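Local coordinates for iron binding protein FbpA (Mannheimia haemolytica, PDB 1Q35), which binds ferric iron in the bacterial periplasm, probably as the carrier component of an iron-uptake system of the solute-binding protein family, at residues P51-L56 and S240-N245; G131-R136 and E164-N169. All blocks are in the same frame, centred on the assembly; numbering follows the deposited sequence. Where two conformers were deposited one is given.

Contact 1: residues P51-L56 and S240-N245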
ATOM      1  N   PRO A  51     -24.911  -3.487  -4.223  1.00 17.60           N
ATOM      2  CA  PRO A  51     -25.149  -2.241  -3.487  1.00 17.10           C
ATOM      3  C   PRO A  51     -23.894  -1.378  -3.298  1.00 16.24           C
ATOM      4  O   PRO A  51     -24.003  -0.298  -2.732  1.00 15.65           O
ATOM      5  CB  PRO A  51     -25.656  -2.744  -2.133  1.00 17.50           C
ATOM      6  CG  PRO A  51     -24.955  -4.044  -1.942  1.00 17.77           C
ATOM      7  CD  PRO A  51     -24.780  -4.639  -3.310  1.00 17.73           C
ATOM      8  N   ALA A  52     -22.734  -1.841  -3.765  1.00 15.36           N
ATOM      9  CA  ALA A  52     -21.484  -1.115  -3.562  1.00 14.76           C
ATOM     10  C   ALA A  52     -21.507   0.263  -4.211  1.00 13.96           C
ATOM     11  O   ALA A  52     -21.889   0.400  -5.371  1.00 13.54           O
ATOM     12  CB  ALA A  52     -20.312  -1.916  -4.102  1.00 14.84           C
ATOM     13  N   ASP A  53     -21.111   1.274  -3.445  1.00 13.34           N
ATOM     14  CA  ASP A  53     -20.871   2.617  -3.964  1.00 13.07           C
ATOM     15  C   ASP A  53     -19.388   2.892  -4.150  1.00 12.74           C
ATOM     16  O   ASP A  53     -18.967   3.335  -5.211  1.00 12.67           O
ATOM     17  CB  ASP A  53     -21.436   3.674  -3.016  1.00 13.09           C
ATOM     18  CG  ASP A  53     -22.929   3.753  -3.076  1.00 13.49           C
ATOM     19  OD1 ASP A  53     -23.583   3.755  -2.014  1.00 13.91           O
ATOM     20  OD2 ASP A  53     -23.529   3.804  -4.159  1.00 14.12           O
ATOM     21  N   VAL A  54     -18.612   2.625  -3.102  1.00 12.56           N
ATOM     22  CA  VAL A  54     -17.224   3.067  -2.997  1.00 13.07           C
ATOM     23  C   VAL A  54     -16.371   1.880  -2.569  1.00 12.71           C
ATOM     24  O   VAL A  54     -16.714   1.188  -1.620  1.00 12.93           O
ATOM     25  CB  VAL A  54     -17.129   4.216  -1.952  1.00 13.78           C
ATOM     26  CG1 VAL A  54     -15.683   4.638  -1.695  1.00 14.41           C
ATOM     27  CG2 VAL A  54     -17.980   5.404  -2.400  1.00 14.20           C
ATOM     28  N   LEU A  55     -15.287   1.623  -3.296  1.00 12.25           N
ATOM     29  CA  LEU A  55     -14.323   0.591  -2.923  1.00 12.27           C
ATOM     30  C   LEU A  55     -13.013   1.290  -2.551  1.00 11.24           C
ATOM     31  O   LEU A  55     -12.420   1.983  -3.378  1.00 10.87           O
ATOM     32  CB  LEU A  55     -14.125  -0.411  -4.065  1.00 13.19           C
ATOM     33  CG  LEU A  55     -15.391  -0.753  -4.870  1.00 15.49           C
ATOM     34  CD1 LEU A  55     -15.072  -1.626  -6.072  1.00 16.41           C
ATOM     35  CD2 LEU A  55     -16.438  -1.420  -3.989  1.00 16.01           C
ATOM     36  N   LEU A  56     -12.597   1.144  -1.291  1.00 10.64           N
ATOM     37  CA  LEU A  56     -11.376   1.766  -0.771  1.00 10.57           C
ATOM     38  C   LEU A  56     -10.243   0.753  -0.793  1.00 10.19           C
ATOM     39  O   LEU A  56     -10.287  -0.249  -0.088  1.00 10.94           O
ATOM     40  CB  LEU A  56     -11.586   2.276   0.657  1.00 10.86           C
ATOM     41  CG  LEU A  56     -12.558   3.452   0.797  1.00 12.21           C
ATOM     42  CD1 LEU A  56     -12.860   3.717   2.252  1.00 12.66           C
ATOM     43  CD2 LEU A  56     -12.001   4.701   0.147  1.00 13.26           C
ATOM     44  N   SER A 240     -23.215   1.889  -8.702  1.00 12.94           N
ATOM     45  CA  SER A 240     -23.389   2.662  -7.472  1.00 12.82           C
ATOM     46  C   SER A 240     -24.836   3.164  -7.305  1.00 12.94           C
ATOM     47  O   SER A 240     -25.302   3.975  -8.117  1.00 13.00           O
ATOM     48  CB  SER A 240     -22.428   3.853  -7.496  1.00 12.58           C
ATOM     49  OG  SER A 240     -22.674   4.765  -6.444  1.00 12.69           O
ATOM     50  N   PRO A 241     -25.558   2.671  -6.297  1.00 13.28           N
ATOM     51  CA  PRO A 241     -26.924   3.158  -6.029  1.00 13.54           C
ATOM     52  C   PRO A 241     -27.036   4.523  -5.329  1.00 13.58           C
ATOM     53  O   PRO A 241     -28.141   5.063  -5.265  1.00 13.55           O
ATOM     54  CB  PRO A 241     -27.513   2.058  -5.144  1.00 13.87           C
ATOM     55  CG  PRO A 241     -26.344   1.478  -4.443  1.00 14.04           C
ATOM     56  CD  PRO A 241     -25.196   1.554  -5.402  1.00 13.68           C
ATOM     57  N   ASN A 242     -25.937   5.063  -4.806  1.00 13.53           N
ATOM     58  CA  ASN A 242     -25.923   6.388  -4.186  1.00 13.31           C
ATOM     59  C   ASN A 242     -24.742   7.178  -4.721  1.00 13.11           C
ATOM     60  O   ASN A 242     -23.856   7.590  -3.969  1.00 13.22           O
ATOM     61  CB  ASN A 242     -25.835   6.284  -2.659  1.00 13.46           C
ATOM     62  CG  ASN A 242     -26.875   5.360  -2.071  1.00 13.91           C
ATOM     63  OD1 ASN A 242     -28.046   5.736  -1.927  1.00 14.64           O
ATOM     64  ND2 ASN A 242     -26.465   4.147  -1.727  1.00 14.58           N
ATOM     65  N   LYS A 243     -24.730   7.392  -6.028  1.00 13.04           N
ATOM     66  CA  LYS A 243     -23.540   7.881  -6.707  1.00 13.23           C
ATOM     67  C   LYS A 243     -23.189   9.316  -6.330  1.00 13.19           C
ATOM     68  O   LYS A 243     -22.021   9.627  -6.154  1.00 12.92           O
ATOM     69  CB  LYS A 243     -23.695   7.744  -8.223  1.00 13.54           C
ATOM     70  CG  LYS A 243     -22.475   8.189  -9.017  1.00 14.88           C
ATOM     71  CD  LYS A 243     -22.577   9.633  -9.470  1.00 17.41           C
ATOM     72  CE  LYS A 243     -21.487   9.984 -10.454  1.00 18.76           C
ATOM     73  NZ  LYS A 243     -21.649   9.233 -11.724  1.00 20.00           N
ATOM     74  N   ALA A 244     -24.182  10.190  -6.210  1.00 12.92           N
ATOM     75  CA  ALA A 244     -23.927  11.565  -5.795  1.00 12.89           C
ATOM     76  C   ALA A 244     -23.251  11.595  -4.429  1.00 13.00           C
ATOM     77  O   ALA A 244     -22.329  12.376  -4.213  1.00 13.27           O
ATOM     78  CB  ALA A 244     -25.218  12.365  -5.755  1.00 12.87           C
ATOM     79  N   ASN A 245     -23.726  10.753  -3.518  1.00 12.97           N
ATOM     80  CA  ASN A 245     -23.122  10.634  -2.185  1.00 13.12           C
ATOM     81  C   ASN A 245     -21.725  10.012  -2.245  1.00 13.01           C
ATOM     82  O   ASN A 245     -20.837  10.395  -1.480  1.00 13.53           O
ATOM     83  CB  ASN A 245     -24.028   9.827  -1.249  1.00 13.52           C
ATOM     84  CG  ASN A 245     -25.282  10.594  -0.840  1.00 13.68           C
ATOM     85  OD1 ASN A 245     -25.369  11.806  -1.024  1.00 14.40           O
ATOM     86  ND2 ASN A 245     -26.246   9.883  -0.269  1.00 14.92           N
TER
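The loop before strand 54-57 is tied to the turn that leads into helix 243-254 by the buried carboxylate of D53. An aspartate suits the place because its two oxygens can share out three donors. OD2 of D53 takes the S240 hydroxyl, with OG at 2.6 Å on the anti side, and the backbone N of N242 at 2.8 Å on the syn side, both somewhat out of the carboxylate plane. OD1 of D53 turns its syn lone pair to the amide of N242, whose ND2 lies 2.9 Å away in a nearly straight bond (168°); the asparagine thus adds a side-chain N-H to its backbone one. Carboxylate and amide planes stand 68° apart, yet OD1 stays close to the amide plane, where an N-H points. S240 swings OG anti to its backbone N (chi1 171°), which brings the hydroxyl to OD2. P241, with no N-H to offer, suits the position between these donors: its CD rests 3.1 Å from D53 OD2. The backbone N of N5 in strand 3-8 also bonds OD1, while A246 of helix 243-254 packs against the D53 side chain; strands 3-8 and 228-236 flank strand 54-57.

Contact 2: residues G131-R136 and E164-N169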
ATOM      1  N   GLY A 131      19.785 -15.978   6.442  1.00 12.71           N
ATOM      2  CA  GLY A 131      19.276 -16.114   7.789  1.00 12.56           C
ATOM      3  C   GLY A 131      18.868 -14.817   8.461  1.00 12.19           C
ATOM      4  O   GLY A 131      18.490 -14.828   9.625  1.00 12.62           O
ATOM      5  N   LYS A 132      18.895 -13.702   7.731  1.00 11.54           N
ATOM      6  CA  LYS A 132      18.735 -12.383   8.351  1.00 11.45           C
ATOM      7  C   LYS A 132      17.499 -11.601   7.899  1.00 10.88           C
ATOM      8  O   LYS A 132      17.265 -10.519   8.414  1.00 10.44           O
ATOM      9  CB  LYS A 132      19.989 -11.528   8.109  1.00 11.62           C
ATOM     10  CG  LYS A 132      21.230 -11.995   8.870  1.00 13.56           C
ATOM     11  CD  LYS A 132      22.414 -11.060   8.636  1.00 15.27           C
ATOM     12  CE  LYS A 132      23.561 -11.305   9.618  1.00 16.16           C
ATOM     13  NZ  LYS A 132      24.027 -12.722   9.644  1.00 17.15           N
ATOM     14  N   VAL A 133      16.702 -12.139   6.979  1.00 10.54           N
ATOM     15  CA  VAL A 133      15.618 -11.366   6.368  1.00 10.25           C
ATOM     16  C   VAL A 133      14.240 -11.910   6.760  1.00 10.47           C
ATOM     17  O   VAL A 133      14.029 -13.114   6.780  1.00 10.66           O
ATOM     18  CB  VAL A 133      15.762 -11.340   4.836  1.00 10.28           C
ATOM     19  CG1 VAL A 133      14.722 -10.405   4.208  1.00 10.46           C
ATOM     20  CG2 VAL A 133      17.185 -10.927   4.443  1.00 10.52           C
ATOM     21  N   CYS A 134      13.313 -11.009   7.077  1.00 11.06           N
ATOM     22  CA  CYS A 134      11.916 -11.360   7.344  1.00 11.54           C
ATOM     23  C   CYS A 134      11.007 -10.638   6.350  1.00 10.87           C
ATOM     24  O   CYS A 134      11.136  -9.433   6.145  1.00 10.85           O
ATOM     25  CB  CYS A 134      11.463 -10.826   8.716  0.65 12.34           C
ATOM     26  SG  CYS A 134      11.763 -11.740  10.242  0.65 14.47           S
ATOM     27  N   VAL A 135      10.086 -11.373   5.743  1.00 10.70           N
ATOM     28  CA  VAL A 135       9.056 -10.779   4.903  1.00 11.28           C
ATOM     29  C   VAL A 135       7.762 -11.560   5.101  1.00 10.52           C
ATOM     30  O   VAL A 135       7.780 -12.785   5.281  1.00 10.75           O
ATOM     31  CB  VAL A 135       9.471 -10.694   3.428  0.65 12.27           C
ATOM     32  CG1 VAL A 135       9.532 -12.052   2.810  0.65 12.69           C
ATOM     33  CG2 VAL A 135       8.527  -9.773   2.652  0.65 13.75           C
ATOM     34  N   ARG A 136       6.639 -10.853   5.085  1.00  9.64           N
ATOM     35  CA  ARG A 136       5.337 -11.510   5.091  1.00  9.30           C
ATOM     36  C   ARG A 136       5.149 -12.313   3.804  1.00  9.34           C
ATOM     37  O   ARG A 136       5.977 -12.256   2.898  1.00  9.44           O
ATOM     38  CB  ARG A 136       4.215 -10.488   5.244  1.00  9.14           C
ATOM     39  CG  ARG A 136       3.932  -9.699   3.976  1.00  9.40           C
ATOM     40  CD  ARG A 136       3.036  -8.519   4.180  1.00  9.90           C
ATOM     41  NE  ARG A 136       1.699  -8.905   4.618  1.00 10.54           N
ATOM     42  CZ  ARG A 136       0.784  -8.043   5.017  1.00 11.41           C
ATOM     43  NH1 ARG A 136       1.070  -6.747   5.065  1.00 12.12           N
ATOM     44  NH2 ARG A 136      -0.412  -8.481   5.384  1.00 12.40           N
ATOM     45  N   GLU A 164      14.346 -16.038  -5.579  1.00  8.79           N
ATOM     46  CA  GLU A 164      14.989 -17.255  -5.084  1.00  9.51           C
ATOM     47  C   GLU A 164      16.015 -16.909  -4.008  1.00  9.47           C
ATOM     48  O   GLU A 164      16.094 -17.588  -2.978  1.00  9.84           O
ATOM     49  CB  GLU A 164      15.642 -18.027  -6.229  1.00  9.99           C
ATOM     50  CG  GLU A 164      14.666 -18.601  -7.244  0.65 12.37           C
ATOM     51  CD  GLU A 164      14.170 -19.986  -6.895  0.65 15.80           C
ATOM     52  OE1 GLU A 164      13.848 -20.737  -7.837  0.65 18.48           O
ATOM     53  OE2 GLU A 164      14.089 -20.320  -5.695  0.65 17.58           O
ATOM     54  N   GLY A 165      16.780 -15.845  -4.223  1.00  9.71           N
ATOM     55  CA  GLY A 165      17.772 -15.424  -3.249  1.00  9.75           C
ATOM     56  C   GLY A 165      17.146 -14.869  -1.981  1.00  9.73           C
ATOM     57  O   GLY A 165      17.601 -15.152  -0.867  1.00 10.41           O
ATOM     58  N   LEU A 166      16.094 -14.071  -2.147  1.00  9.48           N
ATOM     59  CA  LEU A 166      15.351 -13.526  -1.020  1.00  9.17           C
ATOM     60  C   LEU A 166      14.771 -14.667  -0.178  1.00  9.37           C
ATOM     61  O   LEU A 166      14.922 -14.684   1.045  1.00  9.38           O
ATOM     62  CB  LEU A 166      14.246 -12.589  -1.522  1.00  8.93           C
ATOM     63  CG  LEU A 166      13.405 -11.922  -0.433  1.00  9.10           C
ATOM     64  CD1 LEU A 166      14.255 -11.026   0.464  1.00 10.53           C
ATOM     65  CD2 LEU A 166      12.271 -11.139  -1.065  1.00  9.44           C
ATOM     66  N   LYS A 167      14.124 -15.622  -0.835  1.00  9.57           N
ATOM     67  CA  LYS A 167      13.594 -16.800  -0.153  1.00  9.97           C
ATOM     68  C   LYS A 167      14.691 -17.543   0.607  1.00 10.36           C
ATOM     69  O   LYS A 167      14.512 -17.913   1.769  1.00 10.70           O
ATOM     70  CB  LYS A 167      12.921 -17.743  -1.150  1.00 10.11           C
ATOM     71  CG  LYS A 167      12.322 -18.985  -0.491  1.00 11.08           C
ATOM     72  CD  LYS A 167      11.912 -20.030  -1.508  1.00 12.15           C
ATOM     73  CE  LYS A 167      11.398 -21.273  -0.811  1.00 12.61           C
ATOM     74  NZ  LYS A 167      11.011 -22.331  -1.775  1.00 13.33           N
ATOM     75  N   ALA A 168      15.833 -17.741  -0.032  1.00 10.50           N
ATOM     76  CA  ALA A 168      16.943 -18.458   0.587  1.00 10.90           C
ATOM     77  C   ALA A 168      17.460 -17.764   1.842  1.00 10.91           C
ATOM     78  O   ALA A 168      18.048 -18.411   2.719  1.00 11.52           O
ATOM     79  CB  ALA A 168      18.070 -18.617  -0.405  1.00 11.34           C
ATOM     80  N   ASN A 169      17.243 -16.452   1.936  1.00 10.70           N
ATOM     81  CA  ASN A 169      17.755 -15.645   3.040  1.00 10.49           C
ATOM     82  C   ASN A 169      16.776 -15.423   4.188  1.00 10.52           C
ATOM     83  O   ASN A 169      17.112 -14.751   5.162  1.00 10.85           O
ATOM     84  CB  ASN A 169      18.242 -14.290   2.510  1.00 10.60           C
ATOM     85  CG  ASN A 169      19.515 -14.405   1.695  1.00 11.04           C
ATOM     86  OD1 ASN A 169      20.199 -15.437   1.723  1.00 12.53           O
ATOM     87  ND2 ASN A 169      19.858 -13.342   0.979  1.00 11.44           N
TER
HETATM   88  O   HOH W   1      17.954 -18.087   5.435  1.00 12.50           O
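V133 points its side chain at the end of helix 141-168, where CB and CG2 lie against N169, and CG1 against L166. CB of V133 is 3.7 Å from N169 O. From it CG1 of V133, anti to the backbone N (chi1 -174°), reaches the methyl CD1 of L166 at 3.8 Å, the two side chains crossing at about a right angle. The other branch, CG2 of V133, lies 3.9 Å from O of N169 and about as far from its CB. A branched, wholly apolar residue thus fills both directions of a buried spot, and L166, buried on the helix, brings its CD1 methyl to it. The backbone supplies the polar part. N169 O accepts the N-H of V133 at 3.2 Å, and the N-H groups of G131 and K132 make weak, bent bonds to the same oxygen. Glycine suits position 131, where phi is positive (78°). A water accepts weakly from G131 N and donates to A168 O at 2.7 Å. The N169 amide looks elsewhere, its ND2 bonding the carbonyls of K126 and L124. Several N-H groups converging on a carbonyl at the helix's C-terminal end fasten it to the segment carrying strand 133-134, within an alpha/beta domain of a periplasmic binding protein.

In the fold
Contacts 1 and 2 sit on opposite sides of the chain's centre, their centres 41 Å apart and their nearest atoms about 14 Å from each other, without touching. Both reach the same mixed sheet: contact 1 through strand 54-57, which pairs with 3-8 and 228-236, contact 2 through strand 133-134, which pairs with 192-196. The long strand 96-108 pairs with both 228-236 and 192-196 and so connects the two regions. In sequence, 131-136 and 164-169 both fall between 51-56 and 240-245. The chain thus leaves the first region, builds the second and returns, consistent with the two-lobed plan of periplasmic binding proteins, whose lobes enclose the ligand between them.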